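Local coordinates for protein ribokinase (Giardia lamblia, PDB 6WHJ) that probably phosphorylates D-ribose at O-5 with ATP and a divalent cation, most likely magnesium, yielding D-ribose 5-phosphate, at residues Leu284-Glu289 and Pro329-Val334. Numbering follows the deposited sequence.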
ATOM      1  N   LEU B 284      -2.565  16.751  31.023  1.00 29.73           N
ATOM      2  CA  LEU B 284      -3.396  16.130  32.045  1.00 30.54           C
ATOM      3  C   LEU B 284      -2.533  15.585  33.168  1.00 34.68           C
ATOM      4  O   LEU B 284      -2.797  15.830  34.351  1.00 33.89           O
ATOM      5  CB  LEU B 284      -4.241  15.028  31.420  1.00 29.76           C
ATOM      6  CG  LEU B 284      -5.458  14.515  32.174  1.00 31.76           C
ATOM      7  CD1 LEU B 284      -6.325  15.681  32.590  1.00 33.28           C
ATOM      8  CD2 LEU B 284      -6.238  13.577  31.266  1.00 33.12           C
ATOM      9  N   MET B 285      -1.466  14.871  32.806  1.00 35.16           N
ATOM     10  CA  MET B 285      -0.557  14.313  33.798  1.00 33.78           C
ATOM     11  C   MET B 285       0.128  15.408  34.605  1.00 35.38           C
ATOM     12  O   MET B 285       0.372  15.235  35.804  1.00 36.98           O
ATOM     13  CB  MET B 285       0.482  13.423  33.105  1.00 31.66           C
ATOM     14  CG  MET B 285       1.473  12.746  34.039  1.00 35.12           C
ATOM     15  SD  MET B 285       2.953  13.759  34.305  1.00 39.76           S
ATOM     16  CE  MET B 285       3.530  13.919  32.620  1.00 34.99           C
ATOM     17  N   GLU B 286       0.428  16.547  33.976  1.00 37.97           N
ATOM     18  CA  GLU B 286       1.108  17.621  34.693  1.00 36.72           C
ATOM     19  C   GLU B 286       0.173  18.314  35.670  1.00 41.46           C
ATOM     20  O   GLU B 286       0.575  18.652  36.787  1.00 42.54           O
ATOM     21  CB  GLU B 286       1.693  18.629  33.706  1.00 32.14           C
ATOM     22  CG  GLU B 286       2.940  18.140  33.006  1.00 35.95           C
ATOM     23  CD  GLU B 286       3.383  19.055  31.876  1.00 39.67           C
ATOM     24  OE1 GLU B 286       2.702  20.077  31.627  1.00 36.14           O
ATOM     25  OE2 GLU B 286       4.433  18.760  31.255  1.00 41.76           O
ATOM     26  N   LEU B 287      -1.087  18.520  35.273  1.00 40.54           N
ATOM     27  CA  LEU B 287      -2.038  19.173  36.165  1.00 42.06           C
ATOM     28  C   LEU B 287      -2.334  18.325  37.397  1.00 45.56           C
ATOM     29  O   LEU B 287      -2.695  18.869  38.448  1.00 50.52           O
ATOM     30  CB  LEU B 287      -3.329  19.491  35.408  1.00 38.14           C
ATOM     31  CG  LEU B 287      -3.207  20.551  34.308  1.00 36.12           C
ATOM     32  CD1 LEU B 287      -4.473  20.616  33.473  1.00 32.97           C
ATOM     33  CD2 LEU B 287      -2.851  21.926  34.875  1.00 34.66           C
ATOM     34  N   ALA B 288      -2.184  17.002  37.289  1.00 45.51           N
ATOM     35  CA  ALA B 288      -2.362  16.110  38.425  1.00 46.92           C
ATOM     36  C   ALA B 288      -1.232  16.210  39.437  1.00 51.45           C
ATOM     37  O   ALA B 288      -1.397  15.737  40.565  1.00 57.91           O
ATOM     38  CB  ALA B 288      -2.500  14.669  37.938  1.00 48.45           C
ATOM     39  N   GLU B 289      -0.108  16.829  39.079  1.00 47.78           N
ATOM     40  CA  GLU B 289       1.001  17.039  40.003  1.00 48.09           C
ATOM     41  C   GLU B 289       1.045  18.440  40.582  1.00 50.40           C
ATOM     42  O   GLU B 289       1.502  18.622  41.716  1.00 50.16           O
ATOM     43  CB  GLU B 289       2.344  16.827  39.303  1.00 43.32           C
ATOM     44  CG  GLU B 289       2.779  15.432  39.055  1.00 46.91           C
ATOM     45  CD  GLU B 289       4.073  15.429  38.285  1.00 49.95           C
ATOM     46  OE1 GLU B 289       4.383  16.459  37.653  1.00 48.02           O
ATOM     47  OE2 GLU B 289       4.804  14.425  38.347  1.00 58.94           O
ATOM     48  N   PRO B 329       5.182  19.500  17.727  1.00 46.62           N
ATOM     49  CA  PRO B 329       6.140  20.543  18.112  1.00 51.08           C
ATOM     50  C   PRO B 329       6.860  20.221  19.420  1.00 48.53           C
ATOM     51  O   PRO B 329       6.443  19.374  20.212  1.00 41.80           O
ATOM     52  CB  PRO B 329       5.258  21.792  18.257  1.00 51.65           C
ATOM     53  CG  PRO B 329       3.898  21.257  18.605  1.00 47.56           C
ATOM     54  CD  PRO B 329       3.782  19.891  17.975  1.00 44.65           C
ATOM     55  N   ARG B 330       7.948  20.958  19.651  1.00 52.19           N
ATOM     56  CA  ARG B 330       8.652  20.905  20.924  1.00 50.95           C
ATOM     57  C   ARG B 330       7.869  21.684  21.980  1.00 50.61           C
ATOM     58  O   ARG B 330       7.114  22.608  21.664  1.00 51.34           O
ATOM     59  CB  ARG B 330      10.069  21.466  20.782  1.00 48.92           C
ATOM     60  N   ARG B 331       8.056  21.301  23.246  1.00 47.33           N
ATOM     61  CA  ARG B 331       7.310  21.922  24.340  1.00 46.29           C
ATOM     62  C   ARG B 331       7.461  23.443  24.374  1.00 53.60           C
ATOM     63  O   ARG B 331       6.483  24.163  24.612  1.00 52.85           O
ATOM     64  CB  ARG B 331       7.745  21.325  25.674  1.00 41.60           C
ATOM     65  CG  ARG B 331       7.029  21.916  26.878  1.00 41.18           C
ATOM     66  CD  ARG B 331       5.526  21.841  26.721  1.00 42.18           C
ATOM     67  NE  ARG B 331       4.832  22.312  27.914  1.00 41.95           N
ATOM     68  CZ  ARG B 331       4.418  21.507  28.889  1.00 39.12           C
ATOM     69  NH1 ARG B 331       3.792  21.996  29.946  1.00 40.91           N
ATOM     70  NH2 ARG B 331       4.626  20.203  28.808  1.00 35.56           N
ATOM     71  N   GLN B 332       8.677  23.958  24.173  1.00 51.83           N
ATOM     72  CA  GLN B 332       8.848  25.407  24.197  1.00 52.40           C
ATOM     73  C   GLN B 332       8.002  26.069  23.119  1.00 53.13           C
ATOM     74  O   GLN B 332       7.433  27.145  23.341  1.00 53.95           O
ATOM     75  CB  GLN B 332      10.324  25.780  24.049  1.00 52.46           C
ATOM     76  CG  GLN B 332      10.671  27.160  24.612  1.00 53.98           C
ATOM     77  CD  GLN B 332      10.225  27.357  26.066  1.00 59.47           C
ATOM     78  OE1 GLN B 332       9.798  28.449  26.453  1.00 58.51           O
ATOM     79  NE2 GLN B 332      10.335  26.303  26.874  1.00 60.60           N
ATOM     80  N   GLU B 333       7.918  25.449  21.937  1.00 56.75           N
ATOM     81  CA  GLU B 333       7.055  25.983  20.886  1.00 56.54           C
ATOM     82  C   GLU B 333       5.598  26.013  21.327  1.00 53.26           C
ATOM     83  O   GLU B 333       4.878  26.975  21.038  1.00 52.21           O
ATOM     84  CB  GLU B 333       7.203  25.162  19.605  1.00 57.20           C
ATOM     85  CG  GLU B 333       8.599  25.150  19.025  1.00 60.21           C
ATOM     86  CD  GLU B 333       8.759  24.080  17.968  1.00 62.88           C
ATOM     87  OE1 GLU B 333       9.785  23.362  17.981  1.00 64.43           O
ATOM     88  OE2 GLU B 333       7.844  23.950  17.133  1.00 63.21           O
ATOM     89  N   VAL B 334       5.139  24.956  22.006  1.00 51.03           N
ATOM     90  CA  VAL B 334       3.772  24.937  22.528  1.00 51.01           C
ATOM     91  C   VAL B 334       3.600  25.980  23.627  1.00 54.04           C
ATOM     92  O   VAL B 334       2.633  26.751  23.623  1.00 54.39           O
ATOM     93  CB  VAL B 334       3.403  23.531  23.038  1.00 45.71           C
ATOM     94  CG1 VAL B 334       1.962  23.510  23.508  1.00 45.67           C
ATOM     95  CG2 VAL B 334       3.612  22.494  21.970  1.00 44.03           C
TER
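Glu286 and Arg331 meet through a two-pronged, end-on salt bridge that joins two helices: their CA atoms lie 12.8 Å apart, and the two side chains approach from opposite directions. Each terminal nitrogen takes its own oxygen. Arg331 NH1 donates to Glu286 OE1 at 2.8 Å and 165°, meeting the syn lone pair of OE1, which lies close to the guanidinium plane. The second bond, from Arg331 NH2 to Glu286 OE2, has the same 2.8 Å length but is more bent, 154°: NH2 meets OE2 on the syn side, tilted out of the carboxylate plane. The carboxylate and guanidinium planes are turned 33° against each other. Beyond CG the Glu286 chain runs straight out from its helix, whereas Arg331 leaves the first turn of its own with CG anti to the backbone N and then bends at chi2.

Further partners fix both groups. Arg283 NH1 also pairs with Glu286 OE1, bringing a second positive charge beside this buried carboxylate, which would be expected to favour its ionised form. On the arginine, NE forms a salt bridge with Asp335 and NH2 also makes a hydrogen bond to the carbonyl oxygen of Val55, so the guanidinium is held in its rotation.

The bridge thus ties the C-terminal part of helix 272-287 to the start of helix 331-341, the last modelled helix of this PfkB-family kinase, with Phe310 of helix 301-318 packing against Arg331 and strand 140-143 lying against Leu284 and Met285.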